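Local coordinates for protein putative D-alanine N-acetyltransferase of GNAT family (Desulfovibrio desulfuricans subsp. desulfuricans, PDB 2R7H) that probably transfers an acyl group, most likely acetyl from acetyl-CoA, to an amine acceptor, as GNAT-family enzymes do, the true substrate being unconfirmed, at residues Leu130-Thr135 against Ile171-Val176; Val38-Phe43 against Ala101-Arg106; Arg24-Gln29 against Phe70-Glu75. All blocks are in the same frame, centred on the assembly; numbering follows the deposited sequence.

Interaction 1: Leu130-Thr135 against Ile171-Val176; sequences LLFAET and IYRLEV
Leu131 with Leu174 and Ala133 with Tyr172 form the hydrogen-bonded pairs of an antiparallel strand pair, the short axes 4.7 Å apart and 158° between their directions. Both pairs close a two-bond ring; Leu131 N donates to Leu174 O at 2.9 Å, and Tyr172 N to Ala133 O at 2.8 Å. On the face of Leu130, Phe132 and Arg173, the Phe132 ring and the Arg173 chain lie side by side, pointing the same way, with Phe132 CE1 3.9 Å from Arg173 CG and the ring and guanidinium planes 78° apart. Leu130 CD2 covers one guanidinium face near its rim, 3.6 Å from Arg173 NH2. Arg173 places CG anti to the backbone N (chi1 -179°) and runs extended to NE, which meets Glu175 OE2 in the guanidinium plane at 3.2 Å, using the anti lone pair of that oxygen. This salt bridge and a second one, from NH1 to Glu156, hold the group's rotation. At the Thr135 end of the pair, its CG2 lies at the edge of the Tyr172 ring, near the ring plane, 3.8 Å from CE2; Tyr172 OH bonds to Glu149. The pair occupies the C-terminal half of the GNAT sheet, between strands 94-102 and 154-159. Helix 142-150 covers the Ala133 and Tyr172 face, while Phe162 of the second subunit meets Phe132 on the other.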
ATOM      1  N   LEU B 130       9.937   8.361   9.506  1.00 30.75           N
ATOM      2  CA  LEU B 130       8.580   8.807   9.182  1.00 26.97           C
ATOM      3  C   LEU B 130       7.488   7.870   9.569  1.00 26.03           C
ATOM      4  O   LEU B 130       7.677   6.689   9.512  1.00 27.27           O
ATOM      5  CB  LEU B 130       8.472   8.965   7.663  1.00 25.80           C
ATOM      6  CG  LEU B 130       9.367  10.039   7.023  1.00 28.83           C
ATOM      7  CD1 LEU B 130       9.417   9.899   5.467  1.00 26.96           C
ATOM      8  CD2 LEU B 130       8.823  11.320   7.496  1.00 25.41           C
ATOM      9  N   LEU B 131       6.346   8.431   9.936  1.00 29.17           N
ATOM     10  CA  LEU B 131       5.151   7.644  10.245  1.00 28.76           C
ATOM     11  C   LEU B 131       4.066   8.281   9.409  1.00 28.28           C
ATOM     12  O   LEU B 131       3.817   9.492   9.548  1.00 28.98           O
ATOM     13  CB  LEU B 131       4.729   7.704  11.710  1.00 27.70           C
ATOM     14  CG  LEU B 131       3.473   6.909  12.111  1.00 31.03           C
ATOM     15  CD1 LEU B 131       3.651   5.448  11.793  1.00 24.07           C
ATOM     16  CD2 LEU B 131       3.092   7.088  13.603  1.00 29.30           C
ATOM     17  N   PHE B 132       3.448   7.470   8.547  1.00 26.24           N
ATOM     18  CA  PHE B 132       2.375   7.935   7.715  1.00 28.74           C
ATOM     19  C   PHE B 132       1.031   7.369   8.163  1.00 29.43           C
ATOM     20  O   PHE B 132       0.971   6.266   8.631  1.00 30.38           O
ATOM     21  CB  PHE B 132       2.601   7.565   6.240  1.00 27.43           C
ATOM     22  CG  PHE B 132       3.674   8.363   5.582  1.00 28.33           C
ATOM     23  CD1 PHE B 132       3.412   9.647   5.127  1.00 23.78           C
ATOM     24  CD2 PHE B 132       4.956   7.870   5.463  1.00 27.84           C
ATOM     25  CE1 PHE B 132       4.388  10.357   4.540  1.00 29.07           C
ATOM     26  CE2 PHE B 132       5.923   8.579   4.912  1.00 30.46           C
ATOM     27  CZ  PHE B 132       5.651   9.840   4.419  1.00 24.03           C
ATOM     28  N   ALA B 133      -0.016   8.200   8.048  1.00 32.43           N
ATOM     29  CA  ALA B 133      -1.406   7.813   8.331  1.00 28.30           C
ATOM     30  C   ALA B 133      -2.270   8.272   7.165  1.00 27.53           C
ATOM     31  O   ALA B 133      -2.150   9.383   6.700  1.00 30.99           O
ATOM     32  CB  ALA B 133      -1.932   8.403   9.677  1.00 25.90           C
ATOM     33  N   GLU B 134      -3.197   7.447   6.737  1.00 29.49           N
ATOM     34  CA  GLU B 134      -4.097   7.794   5.628  1.00 33.98           C
ATOM     35  C   GLU B 134      -5.521   7.806   6.126  1.00 34.27           C
ATOM     36  O   GLU B 134      -5.893   6.951   6.916  1.00 31.52           O
ATOM     37  CB  GLU B 134      -4.003   6.736   4.528  1.00 33.32           C
ATOM     38  CG  GLU B 134      -2.642   6.548   4.011  1.00 37.84           C
ATOM     39  CD  GLU B 134      -2.584   5.577   2.851  1.00 41.42           C
ATOM     40  OE1 GLU B 134      -3.430   4.668   2.770  1.00 37.05           O
ATOM     41  OE2 GLU B 134      -1.668   5.726   2.044  1.00 48.25           O
ATOM     42  N   THR B 135      -6.311   8.785   5.697  1.00 32.62           N
ATOM     43  CA  THR B 135      -7.699   8.793   6.071  1.00 33.89           C
ATOM     44  C   THR B 135      -8.533   9.375   4.933  1.00 33.22           C
ATOM     45  O   THR B 135      -7.995   9.765   3.875  1.00 33.44           O
ATOM     46  CB  THR B 135      -7.944   9.487   7.442  1.00 36.65           C
ATOM     47  OG1 THR B 135      -9.268   9.180   7.874  1.00 37.72           O
ATOM     48  CG2 THR B 135      -7.737  10.995   7.366  1.00 36.77           C
ATOM     49  N   ILE B 171      -3.205  11.968   2.988  1.00 29.93           N
ATOM     50  CA  ILE B 171      -2.021  11.290   3.545  1.00 30.75           C
ATOM     51  C   ILE B 171      -1.346  12.279   4.476  1.00 30.40           C
ATOM     52  O   ILE B 171      -0.971  13.399   4.064  1.00 32.91           O
ATOM     53  CB  ILE B 171      -1.031  10.777   2.475  1.00 31.81           C
ATOM     54  CG1 ILE B 171      -1.737   9.852   1.459  1.00 30.22           C
ATOM     55  CG2 ILE B 171       0.106  10.003   3.163  1.00 26.54           C
ATOM     56  CD1 ILE B 171      -0.869   9.389   0.263  1.00 31.72           C
ATOM     57  N   TYR B 172      -1.260  11.871   5.747  1.00 26.61           N
ATOM     58  CA  TYR B 172      -0.690  12.630   6.826  1.00 28.92           C
ATOM     59  C   TYR B 172       0.692  12.120   7.122  1.00 29.80           C
ATOM     60  O   TYR B 172       0.936  10.932   7.192  1.00 30.12           O
ATOM     61  CB  TYR B 172      -1.600  12.544   8.081  1.00 31.68           C
ATOM     62  CG  TYR B 172      -2.804  13.437   7.996  1.00 30.75           C
ATOM     63  CD1 TYR B 172      -2.700  14.801   8.304  1.00 34.76           C
ATOM     64  CD2 TYR B 172      -4.039  12.943   7.643  1.00 35.97           C
ATOM     65  CE1 TYR B 172      -3.791  15.637   8.220  1.00 34.49           C
ATOM     66  CE2 TYR B 172      -5.132  13.785   7.570  1.00 37.21           C
ATOM     67  CZ  TYR B 172      -5.002  15.109   7.847  1.00 32.12           C
ATOM     68  OH  TYR B 172      -6.100  15.907   7.745  1.00 35.08           O
ATOM     69  N   ARG B 173       1.603  13.039   7.337  1.00 29.51           N
ATOM     70  CA  ARG B 173       3.000  12.733   7.591  1.00 28.52           C
ATOM     71  C   ARG B 173       3.452  13.152   9.006  1.00 32.12           C
ATOM     72  O   ARG B 173       3.152  14.253   9.426  1.00 30.89           O
ATOM     73  CB  ARG B 173       3.799  13.605   6.615  1.00 27.42           C
ATOM     74  CG  ARG B 173       5.326  13.479   6.646  1.00 25.48           C
ATOM     75  CD  ARG B 173       5.901  14.702   6.043  1.00 31.17           C
ATOM     76  NE  ARG B 173       7.347  14.625   5.979  1.00 29.87           N
ATOM     77  CZ  ARG B 173       8.020  13.979   5.042  1.00 38.66           C
ATOM     78  NH1 ARG B 173       7.396  13.269   4.091  1.00 36.41           N
ATOM     79  NH2 ARG B 173       9.341  13.998   5.104  1.00 33.75           N
ATOM     80  N   LEU B 174       4.173  12.276   9.719  1.00 31.75           N
ATOM     81  CA  LEU B 174       4.774  12.665  11.012  1.00 31.09           C
ATOM     82  C   LEU B 174       6.257  12.348  10.925  1.00 31.37           C
ATOM     83  O   LEU B 174       6.637  11.215  10.675  1.00 28.85           O
ATOM     84  CB  LEU B 174       4.199  11.900  12.201  1.00 30.82           C
ATOM     85  CG  LEU B 174       4.677  12.285  13.615  1.00 31.77           C
ATOM     86  CD1 LEU B 174       4.136  13.631  14.022  1.00 34.57           C
ATOM     87  CD2 LEU B 174       4.187  11.276  14.604  1.00 29.35           C
ATOM     88  N   GLU B 175       7.100  13.356  11.073  1.00 33.56           N
ATOM     89  CA  GLU B 175       8.554  13.157  11.088  1.00 33.79           C
ATOM     90  C   GLU B 175       8.838  12.756  12.524  1.00 35.55           C
ATOM     91  O   GLU B 175       8.465  13.464  13.478  1.00 33.05           O
ATOM     92  CB  GLU B 175       9.297  14.414  10.689  1.00 36.25           C
ATOM     93  CG  GLU B 175       8.972  14.803   9.249  1.00 37.51           C
ATOM     94  CD  GLU B 175       9.697  15.996   8.722  1.00 49.80           C
ATOM     95  OE1 GLU B 175      10.642  16.467   9.378  1.00 61.50           O
ATOM     96  OE2 GLU B 175       9.321  16.464   7.623  1.00 53.42           O
ATOM     97  N   VAL B 176       9.454  11.591  12.657  1.00 38.04           N
ATOM     98  CA  VAL B 176       9.788  10.924  13.935  1.00 42.21           C
ATOM     99  C   VAL B 176      11.256  11.094  14.418  1.00 46.76           C
ATOM    100  O   VAL B 176      11.562  10.916  15.611  1.00 47.91           O
ATOM    101  CB  VAL B 176       9.331   9.419  13.832  1.00 41.88           C
ATOM    102  CG1 VAL B 176      10.261   8.490  14.470  1.00 47.23           C
ATOM    103  CG2 VAL B 176       7.858   9.251  14.303  1.00 38.33           C
TER

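Interaction 2: Val38-Phe43 against Ala101-Arg106; sequences VESTGF and AVAPHR
Ser40 and Pro104 make the closest approach between 38-43 and 101-106. Their contact is van der Waals in kind: Ser40 CB lies 3.4 Å from Pro104 CD, closer than carbons usually come, and Ser40 OG is 3.2 Å from the same carbon. The hydroxyl sits between the backbone N and the carbonyl carbon (chi1 73°), which lets it bond back to Val37 O within the helix while its flank presses on the proline ring. Apolar contacts continue along the strand. Val38 CG2 and Thr41 CG2 both reach Ala101 CB, the valine methyl at 4.3 Å, and the small alanine side chain points at the helix. The polar interactions belong to the helix segment itself. Thr41 OG1 donates to Val38 O at 2.8 Å and accepts from Phe43 N at 3.3 Å; the latter bond, with an N-H...O angle of 170°, defines an ST turn where Gly42, at positive phi, leaves helical geometry. With OG1 committed there, the methyl CG2 faces the strand and comes 3.6 Å from Val102 O. No hydrogen bond crosses between the segments, and Val102 O, buried here, has no polar partner in the model. Helix and strand are therefore held by close fit and not by directional bonds, at the point where strand 94-102, the fourth in chain order, probably runs, as in other GNAT proteins, toward the loop that receives the cofactor's pyrophosphate.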
ATOM      1  N   VAL B  38     -12.968  -2.709  17.428  1.00 35.98           N
ATOM      2  CA  VAL B  38     -13.245  -2.174  16.099  1.00 36.85           C
ATOM      3  C   VAL B  38     -14.745  -2.023  15.800  1.00 37.89           C
ATOM      4  O   VAL B  38     -15.173  -1.016  15.223  1.00 39.28           O
ATOM      5  CB  VAL B  38     -12.495  -3.033  15.033  1.00 35.61           C
ATOM      6  CG1 VAL B  38     -13.163  -2.936  13.734  1.00 44.43           C
ATOM      7  CG2 VAL B  38     -10.981  -2.682  15.031  1.00 33.48           C
ATOM      8  N   GLU B  39     -15.518  -3.032  16.185  1.00 39.04           N
ATOM      9  CA  GLU B  39     -16.980  -3.025  15.997  1.00 38.55           C
ATOM     10  C   GLU B  39     -17.674  -2.002  16.854  1.00 39.65           C
ATOM     11  O   GLU B  39     -18.688  -1.495  16.441  1.00 43.10           O
ATOM     12  CB  GLU B  39     -17.567  -4.393  16.251  1.00 39.47           C
ATOM     13  CG  GLU B  39     -17.208  -5.383  15.151  1.00 38.14           C
ATOM     14  CD  GLU B  39     -17.821  -6.751  15.393  1.00 30.58           C
ATOM     15  OE1 GLU B  39     -18.185  -7.087  16.546  1.00 42.00           O
ATOM     16  OE2 GLU B  39     -17.912  -7.497  14.405  1.00 36.30           O
ATOM     17  N   SER B  40     -17.125  -1.681  18.026  1.00 40.78           N
ATOM     18  CA  SER B  40     -17.702  -0.675  18.911  1.00 39.96           C
ATOM     19  C   SER B  40     -17.563   0.778  18.406  1.00 43.43           C
ATOM     20  O   SER B  40     -18.315   1.647  18.829  1.00 46.28           O
ATOM     21  CB  SER B  40     -17.067  -0.767  20.287  1.00 40.46           C
ATOM     22  OG  SER B  40     -15.754  -0.267  20.294  1.00 36.97           O
ATOM     23  N   THR B  41     -16.653   1.036  17.475  1.00 46.02           N
ATOM     24  CA  THR B  41     -16.422   2.404  16.970  1.00 47.60           C
ATOM     25  C   THR B  41     -17.326   2.915  15.852  1.00 49.29           C
ATOM     26  O   THR B  41     -17.466   4.123  15.724  1.00 50.88           O
ATOM     27  CB  THR B  41     -15.012   2.544  16.414  1.00 47.91           C
ATOM     28  OG1 THR B  41     -14.909   1.821  15.174  1.00 48.48           O
ATOM     29  CG2 THR B  41     -13.968   2.056  17.451  1.00 41.15           C
ATOM     30  N   GLY B  42     -17.886   2.031  15.018  1.00 49.69           N
ATOM     31  CA  GLY B  42     -18.736   2.464  13.887  1.00 50.08           C
ATOM     32  C   GLY B  42     -17.983   2.930  12.626  1.00 50.47           C
ATOM     33  O   GLY B  42     -18.584   3.413  11.672  1.00 51.25           O
ATOM     34  N   PHE B  43     -16.667   2.796  12.618  1.00 50.83           N
ATOM     35  CA  PHE B  43     -15.845   3.177  11.479  1.00 50.02           C
ATOM     36  C   PHE B  43     -15.408   1.959  10.686  1.00 49.94           C
ATOM     37  O   PHE B  43     -14.669   2.090   9.704  1.00 52.20           O
ATOM     38  CB  PHE B  43     -14.626   3.999  11.950  1.00 50.21           C
ATOM     39  CG  PHE B  43     -14.955   5.424  12.230  1.00 50.39           C
ATOM     40  CD1 PHE B  43     -15.630   5.781  13.377  1.00 53.87           C
ATOM     41  CD2 PHE B  43     -14.616   6.410  11.325  1.00 56.17           C
ATOM     42  CE1 PHE B  43     -15.978   7.107  13.620  1.00 53.76           C
ATOM     43  CE2 PHE B  43     -14.952   7.744  11.558  1.00 58.41           C
ATOM     44  CZ  PHE B  43     -15.638   8.089  12.708  1.00 55.10           C
ATOM     45  N   ALA B 101      -7.844   2.442  17.337  1.00 32.76           N
ATOM     46  CA  ALA B 101      -9.267   2.232  17.702  1.00 30.38           C
ATOM     47  C   ALA B 101      -9.402   2.211  19.231  1.00 30.28           C
ATOM     48  O   ALA B 101      -8.713   1.464  19.911  1.00 27.52           O
ATOM     49  CB  ALA B 101      -9.814   0.902  17.082  1.00 30.98           C
ATOM     50  N   VAL B 102     -10.305   3.035  19.764  1.00 33.22           N
ATOM     51  CA  VAL B 102     -10.598   3.127  21.213  1.00 33.67           C
ATOM     52  C   VAL B 102     -12.092   2.842  21.434  1.00 35.36           C
ATOM     53  O   VAL B 102     -12.932   3.364  20.685  1.00 33.11           O
ATOM     54  CB  VAL B 102     -10.256   4.533  21.750  1.00 35.33           C
ATOM     55  CG1 VAL B 102     -10.787   4.753  23.173  1.00 36.94           C
ATOM     56  CG2 VAL B 102      -8.717   4.751  21.703  1.00 35.58           C
ATOM     57  N   ALA B 103     -12.418   2.035  22.446  1.00 38.55           N
ATOM     58  CA  ALA B 103     -13.822   1.705  22.771  1.00 43.08           C
ATOM     59  C   ALA B 103     -14.575   3.009  23.120  1.00 44.46           C
ATOM     60  O   ALA B 103     -13.959   3.926  23.658  1.00 42.00           O
ATOM     61  CB  ALA B 103     -13.885   0.739  23.901  1.00 42.06           C
ATOM     62  N   PRO B 104     -15.883   3.109  22.788  1.00 50.36           N
ATOM     63  CA  PRO B 104     -16.645   4.354  23.045  1.00 51.75           C
ATOM     64  C   PRO B 104     -16.578   4.892  24.464  1.00 53.13           C
ATOM     65  O   PRO B 104     -16.462   6.105  24.637  1.00 52.63           O
ATOM     66  CB  PRO B 104     -18.094   3.980  22.663  1.00 54.32           C
ATOM     67  CG  PRO B 104     -18.126   2.480  22.670  1.00 54.37           C
ATOM     68  CD  PRO B 104     -16.765   2.087  22.183  1.00 52.71           C
ATOM     69  N   HIS B 105     -16.595   4.000  25.451  1.00 55.56           N
ATOM     70  CA  HIS B 105     -16.527   4.421  26.846  1.00 58.95           C
ATOM     71  C   HIS B 105     -15.161   5.010  27.269  1.00 58.19           C
ATOM     72  O   HIS B 105     -15.102   5.691  28.281  1.00 57.21           O
ATOM     73  CB  HIS B 105     -16.918   3.277  27.781  1.00 62.28           C
ATOM     74  CG  HIS B 105     -15.861   2.235  27.946  1.00 67.31           C
ATOM     75  ND1 HIS B 105     -15.616   1.265  26.997  1.00 72.94           N
ATOM     76  CD2 HIS B 105     -15.021   1.981  28.978  1.00 71.93           C
ATOM     77  CE1 HIS B 105     -14.641   0.479  27.424  1.00 77.50           C
ATOM     78  NE2 HIS B 105     -14.268   0.888  28.625  1.00 78.95           N
ATOM     79  N   ARG B 106     -14.076   4.730  26.532  1.00 57.58           N
ATOM     80  CA  ARG B 106     -12.740   5.292  26.850  1.00 57.24           C
ATOM     81  C   ARG B 106     -12.326   6.302  25.802  1.00 54.67           C
ATOM     82  O   ARG B 106     -11.167   6.667  25.739  1.00 54.14           O
ATOM     83  CB  ARG B 106     -11.676   4.179  26.897  1.00 57.19           C
ATOM     84  CG  ARG B 106     -11.942   3.047  27.879  1.00 59.05           C
ATOM     85  CD  ARG B 106     -12.091   3.539  29.329  1.00 60.93           C
TER

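Interaction 3: Arg24-Gln29 against Phe70-Glu75; sequences RQVLPQ and FVFATE
Arg24 lies against Phe70 and Val71 where the N-terminal strand of the GNAT fold, 21-23, gives way to the loop that leads into helix 30-41. Its CA directs a C-H at Phe70 O over 3.5 Å, with an angle of 146° at the hydrogen. A water completes the backbone join: it donates to Arg24 O at 2.7 Å and accepts from Phe70 N at 2.8 Å, taking the place of a direct bond as the loop departs from the sheet edge. The Arg24 chain bends at its second torsion (chi2 69°) and then runs beside Val71, pointing the same way. Val71 CG1 lies over the centre of one guanidinium face, 4.2 Å above its plane. The charged end is fixed from beyond this pair, by salt bridges from NE to Asp122 and from NH2 to Glu118, both on helix 111-125; two bonds from different nitrogens would restrain the plane's rotation. Gln25 turns its side chain off the strand and contributes its backbone carbonyl O, 3.8 Å from Phe72 CE2. That oxygen also accepts from Arg23 NH1, so the polar atom is not left to the aromatic carbon alone. Val26 lies against both aromatic rings and also touches Val56, His59 and Leu60 of helix 46-61. A single methyl serves both rings: Val26 CG2 stands 3.7 Å from Phe70 CD1, and in the plane of the Phe72 ring it meets that ring's edge, 4.0 Å from CE2.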
ATOM      1  N   ARG B  24       2.620  -4.990  23.992  1.00 40.12           N
ATOM      2  CA  ARG B  24       2.993  -5.237  22.601  1.00 41.21           C
ATOM      3  C   ARG B  24       2.871  -6.692  22.190  1.00 42.81           C
ATOM      4  O   ARG B  24       2.794  -6.969  21.002  1.00 39.46           O
ATOM      5  CB  ARG B  24       4.420  -4.808  22.283  1.00 42.87           C
ATOM      6  CG  ARG B  24       4.687  -3.358  21.997  1.00 43.56           C
ATOM      7  CD  ARG B  24       4.521  -2.527  23.162  1.00 48.53           C
ATOM      8  NE  ARG B  24       4.936  -1.160  22.886  1.00 42.30           N
ATOM      9  CZ  ARG B  24       4.770  -0.168  23.750  1.00 45.15           C
ATOM     10  NH1 ARG B  24       4.274  -0.362  24.981  1.00 46.44           N
ATOM     11  NH2 ARG B  24       5.156   1.028  23.400  1.00 36.34           N
ATOM     12  N   GLN B  25       2.907  -7.621  23.147  1.00 44.61           N
ATOM     13  CA  GLN B  25       2.830  -9.056  22.846  1.00 49.20           C
ATOM     14  C   GLN B  25       1.425  -9.428  22.421  1.00 45.93           C
ATOM     15  O   GLN B  25       0.503  -9.055  23.099  1.00 43.94           O
ATOM     16  CB  GLN B  25       3.214  -9.891  24.086  1.00 48.90           C
ATOM     17  CG  GLN B  25       3.377 -11.406  23.802  1.00 56.48           C
ATOM     18  CD  GLN B  25       3.734 -12.228  25.041  1.00 57.76           C
ATOM     19  OE1 GLN B  25       3.286 -11.942  26.163  1.00 66.80           O
ATOM     20  NE2 GLN B  25       4.505 -13.292  24.827  1.00 72.28           N
ATOM     21  N   VAL B  26       1.281 -10.164  21.314  1.00 45.14           N
ATOM     22  CA  VAL B  26      -0.021 -10.581  20.819  1.00 46.12           C
ATOM     23  C   VAL B  26      -0.325 -11.933  21.431  1.00 48.84           C
ATOM     24  O   VAL B  26       0.491 -12.850  21.341  1.00 48.47           O
ATOM     25  CB  VAL B  26      -0.062 -10.691  19.286  1.00 46.72           C
ATOM     26  CG1 VAL B  26      -1.428 -11.153  18.815  1.00 42.64           C
ATOM     27  CG2 VAL B  26       0.255  -9.371  18.680  1.00 38.81           C
ATOM     28  N   LEU B  27      -1.485 -12.030  22.073  1.00 51.08           N
ATOM     29  CA  LEU B  27      -1.952 -13.242  22.710  1.00 53.48           C
ATOM     30  C   LEU B  27      -3.138 -13.776  21.893  1.00 55.14           C
ATOM     31  O   LEU B  27      -3.700 -13.043  21.079  1.00 55.73           O
ATOM     32  CB  LEU B  27      -2.394 -12.933  24.145  1.00 53.78           C
ATOM     33  CG  LEU B  27      -1.341 -12.226  25.012  1.00 52.43           C
ATOM     34  CD1 LEU B  27      -1.906 -11.900  26.371  1.00 54.33           C
ATOM     35  CD2 LEU B  27      -0.080 -13.051  25.155  1.00 46.07           C
ATOM     36  N   PRO B  28      -3.508 -15.061  22.077  1.00 56.40           N
ATOM     37  CA  PRO B  28      -4.672 -15.642  21.352  1.00 56.75           C
ATOM     38  C   PRO B  28      -6.031 -14.928  21.576  1.00 56.66           C
ATOM     39  O   PRO B  28      -6.871 -14.895  20.658  1.00 57.93           O
ATOM     40  CB  PRO B  28      -4.724 -17.071  21.885  1.00 56.57           C
ATOM     41  CG  PRO B  28      -3.328 -17.351  22.322  1.00 58.38           C
ATOM     42  CD  PRO B  28      -2.848 -16.076  22.917  1.00 56.44           C
ATOM     43  N   GLN B  29      -6.227 -14.360  22.772  1.00 55.37           N
ATOM     44  CA  GLN B  29      -7.436 -13.611  23.117  1.00 53.97           C
ATOM     45  C   GLN B  29      -7.617 -12.308  22.313  1.00 53.95           C
ATOM     46  O   GLN B  29      -8.741 -11.831  22.133  1.00 54.01           O
ATOM     47  CB  GLN B  29      -7.367 -13.224  24.604  1.00 53.49           C
ATOM     48  N   PHE B  70       1.577  -4.098  16.995  1.00 35.70           N
ATOM     49  CA  PHE B  70       0.456  -3.670  17.815  1.00 36.93           C
ATOM     50  C   PHE B  70       0.850  -3.091  19.160  1.00 37.62           C
ATOM     51  O   PHE B  70       1.861  -3.499  19.723  1.00 37.57           O
ATOM     52  CB  PHE B  70      -0.394  -4.923  18.151  1.00 37.21           C
ATOM     53  CG  PHE B  70      -0.978  -5.601  16.956  1.00 35.80           C
ATOM     54  CD1 PHE B  70      -0.285  -6.594  16.291  1.00 41.74           C
ATOM     55  CD2 PHE B  70      -2.193  -5.201  16.463  1.00 37.36           C
ATOM     56  CE1 PHE B  70      -0.806  -7.199  15.151  1.00 38.75           C
ATOM     57  CE2 PHE B  70      -2.708  -5.793  15.328  1.00 42.37           C
ATOM     58  CZ  PHE B  70      -2.007  -6.793  14.674  1.00 39.61           C
ATOM     59  N   VAL B  71       0.052  -2.126  19.642  1.00 36.04           N
ATOM     60  CA  VAL B  71       0.190  -1.571  21.024  1.00 34.06           C
ATOM     61  C   VAL B  71      -1.252  -1.658  21.542  1.00 33.21           C
ATOM     62  O   VAL B  71      -2.143  -1.013  20.986  1.00 31.58           O
ATOM     63  CB  VAL B  71       0.663  -0.095  21.140  1.00 32.59           C
ATOM     64  CG1 VAL B  71       0.694   0.296  22.633  1.00 30.12           C
ATOM     65  CG2 VAL B  71       2.031   0.145  20.465  1.00 28.52           C
ATOM     66  N   PHE B  72      -1.498  -2.525  22.523  1.00 35.72           N
ATOM     67  CA  PHE B  72      -2.823  -2.709  23.109  1.00 37.36           C
ATOM     68  C   PHE B  72      -2.909  -1.968  24.445  1.00 39.15           C
ATOM     69  O   PHE B  72      -2.038  -2.150  25.273  1.00 39.83           O
ATOM     70  CB  PHE B  72      -3.086  -4.200  23.383  1.00 38.10           C
ATOM     71  CG  PHE B  72      -2.926  -5.094  22.172  1.00 34.64           C
ATOM     72  CD1 PHE B  72      -3.885  -5.106  21.185  1.00 38.71           C
ATOM     73  CD2 PHE B  72      -1.825  -5.932  22.039  1.00 38.55           C
ATOM     74  CE1 PHE B  72      -3.752  -5.918  20.082  1.00 42.03           C
ATOM     75  CE2 PHE B  72      -1.694  -6.762  20.951  1.00 42.70           C
ATOM     76  CZ  PHE B  72      -2.667  -6.753  19.962  1.00 37.20           C
ATOM     77  N   ALA B  73      -3.912  -1.102  24.630  1.00 40.11           N
ATOM     78  CA  ALA B  73      -4.133  -0.382  25.892  1.00 37.88           C
ATOM     79  C   ALA B  73      -5.150  -1.236  26.678  1.00 39.24           C
ATOM     80  O   ALA B  73      -6.271  -1.473  26.187  1.00 37.20           O
ATOM     81  CB  ALA B  73      -4.688   1.021  25.621  1.00 34.29           C
ATOM     82  N   THR B  74      -4.757  -1.768  27.844  1.00 40.93           N
ATOM     83  CA  THR B  74      -5.678  -2.588  28.671  1.00 43.91           C
ATOM     84  C   THR B  74      -5.938  -1.991  30.078  1.00 44.36           C
ATOM     85  O   THR B  74      -5.100  -1.278  30.616  1.00 40.44           O
ATOM     86  CB  THR B  74      -5.179  -4.038  28.853  1.00 43.87           C
ATOM     87  OG1 THR B  74      -3.883  -4.010  29.464  1.00 49.28           O
ATOM     88  CG2 THR B  74      -5.099  -4.770  27.540  1.00 44.42           C
ATOM     89  N   GLU B  75      -7.126  -2.267  30.623  1.00 50.06           N
ATOM     90  CA  GLU B  75      -7.550  -1.842  31.985  1.00 55.03           C
ATOM     91  C   GLU B  75      -8.183  -3.120  32.524  1.00 55.57           C
ATOM     92  O   GLU B  75      -9.202  -3.572  31.977  1.00 54.26           O
ATOM     93  CB  GLU B  75      -8.603  -0.721  32.019  1.00 55.54           C
ATOM     94  CG  GLU B  75      -8.249   0.587  31.283  1.00 63.24           C
ATOM     95  CD  GLU B  75      -9.330   1.684  31.466  1.00 61.59           C
ATOM     96  OE1 GLU B  75      -9.908   1.756  32.572  1.00 72.90           O
ATOM     97  OE2 GLU B  75      -9.562   2.499  30.533  1.00 68.05           O
TER
HETATM   98  O   HOH W   1       3.043  -6.067  18.432  1.00 37.84           O

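In the fold
All three contacts reach the same mixed sheet. Interactions 2 and 3 have centres 16 Å apart and come together at Arg106 and Glu75, a close approach of doubtful detail because the arginine is modelled only to CD. Interaction 1 lies on the opposite side of the chain's centre, its centre 22 Å from interaction 2 and 23 Å from interaction 3; the nearest atoms are about 7 Å and 10 Å away, with no contact. Along the chain, interactions 3 and 2 interleave (24-29, 38-43, 70-75, 101-106), tying the N-terminal region twice to the first half of the sheet. Interaction 1 follows in series. As strands 94-102 and 130-136 are neighbours, the sheet is continuous from interactions 2 and 3 to interaction 1, the one of the three that the second subunit touches.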